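Local coordinates for protein MP-4 (Mucuna pruriens, PDB 5DSS) that contributes to snake venom neutralization by the seeds through an indirect, antibody-mediated mechanism, and is a member of the Kunitz-type trypsin and protease inhibitor family, at residues Tyr158-Glu162 against Gly163-Gly167. Sequence-based numbering, arbitrary orientation.
Sequences YGNRE and GRRLG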
ATOM      1  N   TYR A 158       7.805   8.376  -4.302  1.00 21.20           N
ATOM      2  CA  TYR A 158       8.762   9.397  -3.901  1.00 22.97           C
ATOM      3  C   TYR A 158       9.970   8.563  -3.483  1.00 23.14           C
ATOM      4  O   TYR A 158       9.801   7.413  -3.081  1.00 23.37           O
ATOM      5  CB  TYR A 158       8.188  10.226  -2.749  1.00 22.13           C
ATOM      6  CG  TYR A 158       8.531  11.688  -2.790  1.00 20.91           C
ATOM      7  CD1 TYR A 158       9.705  12.141  -3.385  1.00 20.74           C
ATOM      8  CD2 TYR A 158       7.695  12.617  -2.192  1.00 22.43           C
ATOM      9  CE1 TYR A 158      10.020  13.486  -3.408  1.00 21.85           C
ATOM     10  CE2 TYR A 158       7.993  13.972  -2.203  1.00 22.06           C
ATOM     11  CZ  TYR A 158       9.154  14.404  -2.810  1.00 22.66           C
ATOM     12  OH  TYR A 158       9.455  15.752  -2.816  1.00 22.73           O
ATOM     13  N   GLY A 159      11.173   9.100  -3.584  1.00 23.16           N
ATOM     14  CA  GLY A 159      12.303   8.270  -3.256  1.00 25.16           C
ATOM     15  C   GLY A 159      13.098   8.679  -2.040  1.00 26.78           C
ATOM     16  O   GLY A 159      13.032   8.020  -1.007  1.00 27.94           O
ATOM     17  N   ASN A 160      13.843   9.769  -2.165  1.00 28.41           N
ATOM     18  CA  ASN A 160      14.656  10.273  -1.067  1.00 30.51           C
ATOM     19  C   ASN A 160      16.026   9.567  -0.920  1.00 30.58           C
ATOM     20  O   ASN A 160      16.749   9.818   0.046  1.00 30.15           O
ATOM     21  CB  ASN A 160      13.855  10.307   0.261  1.00 31.46           C
ATOM     22  CG  ASN A 160      14.491  11.213   1.328  1.00 32.43           C
ATOM     23  OD1 ASN A 160      15.710  11.194   1.546  1.00 30.41           O
ATOM     24  ND2 ASN A 160      13.649  11.997   2.014  1.00 31.92           N
ATOM     25  N   ARG A 161      16.396   8.712  -1.882  1.00 29.50           N
ATOM     26  CA  ARG A 161      17.778   8.165  -1.942  1.00 28.61           C
ATOM     27  C   ARG A 161      18.068   7.039  -0.930  1.00 27.59           C
ATOM     28  O   ARG A 161      19.216   6.742  -0.606  1.00 26.68           O
ATOM     29  CB  ARG A 161      18.826   9.296  -1.786  1.00 28.33           C
ATOM     30  CG  ARG A 161      18.532  10.589  -2.545  1.00 26.49           C
ATOM     31  CD  ARG A 161      19.653  11.614  -2.395  1.00 27.32           C
ATOM     32  NE  ARG A 161      19.814  12.117  -1.025  1.00 26.69           N
ATOM     33  CZ  ARG A 161      20.927  12.007  -0.305  1.00 26.54           C
ATOM     34  NH1 ARG A 161      22.004  11.414  -0.808  1.00 26.65           N
ATOM     35  NH2 ARG A 161      20.969  12.498   0.923  1.00 27.07           N
ATOM     36  N   GLU A 162      17.013   6.410  -0.438  1.00 28.59           N
ATOM     37  CA  GLU A 162      17.148   5.347   0.555  1.00 29.07           C
ATOM     38  C   GLU A 162      16.519   4.069   0.056  1.00 28.58           C
ATOM     39  O   GLU A 162      16.856   2.960   0.476  1.00 26.99           O
ATOM     40  CB  GLU A 162      16.459   5.851   1.797  1.00 30.70           C
ATOM     41  CG  GLU A 162      16.444   7.376   1.778  1.00 30.85           C
ATOM     42  CD  GLU A 162      16.534   8.002   3.141  1.00 30.02           C
ATOM     43  OE1 GLU A 162      15.690   7.654   3.982  1.00 31.21           O
ATOM     44  OE2 GLU A 162      17.431   8.842   3.358  1.00 30.14           O
ATOM     45  N   GLY A 163      15.610   4.276  -0.879  1.00 27.86           N
ATOM     46  CA  GLY A 163      14.759   3.254  -1.427  1.00 25.21           C
ATOM     47  C   GLY A 163      13.687   4.117  -2.038  1.00 22.79           C
ATOM     48  O   GLY A 163      13.966   5.194  -2.564  1.00 22.85           O
ATOM     49  N   ARG A 164      12.454   3.655  -1.938  1.00 19.88           N
ATOM     50  CA  ARG A 164      11.361   4.338  -2.546  1.00 18.31           C
ATOM     51  C   ARG A 164      10.146   4.424  -1.621  1.00 19.18           C
ATOM     52  O   ARG A 164       9.375   3.469  -1.492  1.00 18.04           O
ATOM     53  CB  ARG A 164      10.984   3.562  -3.774  1.00 17.73           C
ATOM     54  CG  ARG A 164      10.758   4.407  -4.991  1.00 15.37           C
ATOM     55  CD  ARG A 164      10.497   3.425  -6.090  1.00 13.98           C
ATOM     56  NE  ARG A 164      10.898   3.969  -7.365  1.00 12.96           N
ATOM     57  CZ  ARG A 164      11.811   3.408  -8.134  1.00 12.16           C
ATOM     58  NH1 ARG A 164      12.397   2.279  -7.725  1.00 11.47           N
ATOM     59  NH2 ARG A 164      12.097   3.965  -9.315  1.00 11.41           N
ATOM     60  N   ARG A 165       9.974   5.580  -0.986  1.00 20.20           N
ATOM     61  CA  ARG A 165       8.854   5.795  -0.079  1.00 20.82           C
ATOM     62  C   ARG A 165       7.611   5.988  -0.932  1.00 21.13           C
ATOM     63  O   ARG A 165       7.576   6.857  -1.810  1.00 20.98           O
ATOM     64  CB  ARG A 165       9.078   7.077   0.779  1.00 21.52           C
ATOM     65  CG  ARG A 165      10.402   7.003   1.558  1.00 23.39           C
ATOM     66  CD  ARG A 165      11.022   8.317   1.994  1.00 24.25           C
ATOM     67  NE  ARG A 165      10.393   8.817   3.213  1.00 27.47           N
ATOM     68  CZ  ARG A 165      10.915   9.741   4.032  1.00 29.10           C
ATOM     69  NH1 ARG A 165      12.105  10.295   3.782  1.00 30.00           N
ATOM     70  NH2 ARG A 165      10.246  10.116   5.118  1.00 28.20           N
ATOM     71  N   LEU A 166       6.599   5.160  -0.714  1.00 19.99           N
ATOM     72  CA  LEU A 166       5.344   5.396  -1.387  1.00 19.42           C
ATOM     73  C   LEU A 166       4.742   6.745  -1.019  1.00 20.10           C
ATOM     74  O   LEU A 166       5.135   7.348  -0.025  1.00 20.26           O
ATOM     75  CB  LEU A 166       4.350   4.304  -1.037  1.00 19.53           C
ATOM     76  CG  LEU A 166       4.444   2.966  -1.753  1.00 19.32           C
ATOM     77  CD1 LEU A 166       3.314   2.077  -1.241  1.00 18.24           C
ATOM     78  CD2 LEU A 166       4.351   3.188  -3.252  1.00 17.70           C
ATOM     79  N   GLY A 167       3.768   7.210  -1.803  1.00 19.73           N
ATOM     80  CA  GLY A 167       3.161   8.493  -1.535  1.00 19.68           C
ATOM     81  C   GLY A 167       1.946   8.660  -2.399  1.00 19.59           C
ATOM     82  O   GLY A 167       1.696   7.813  -3.247  1.00 20.55           O
TER
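Tyr158 and Arg165 join the two arms of a beta hairpin whose connection runs through residues 159-163, between strands 156-157 and 164-167. The one hydrogen bond between the arms is backbone to backbone: Tyr158 N donates to Arg165 O at 2.9 Å, with an N-H...O angle of 148°. Gly163 adopts an extended backbone at positive phi, a conformation readily open to glycine, as the chain enters strand 164-167. The tyrosine ring leads away from the second arm and touches Lys107; being exposed, its hydroxyl can meet solvent.

Van der Waals contact comes mainly from the aliphatic part of Arg165. With CG anti to the carbonyl carbon (chi1 -56°), the chain passes over the turn, and Arg165 CD lies 3.6 Å from Gly159 O and 3.9 Å from Asn160 CB. The chain then bends at chi3, and guanidinium and Asn160 amide approach obliquely, their planes 35° apart. As modelled, two donors, Asn160 ND2 and Arg165 NH1, face each other without a hydrogen bond, and the amide's orientation is doubtful. A long arginine suits this place because its methylenes can cover the turn while its charge continues past it.

Charge is arranged more loosely. Glu162 OE1, whose position is less sure, lies 4.5 Å from Arg165 NH1, well out of the guanidinium plane, so any attraction is probably undirected; Glu162 also forms a weak, long ion pair with Arg41. The chemistry is consistent with a turn held by one backbone bond, with Gly163 permitting the chain path and Arg165 methylenes lying against it; the charges probably give little directional hold.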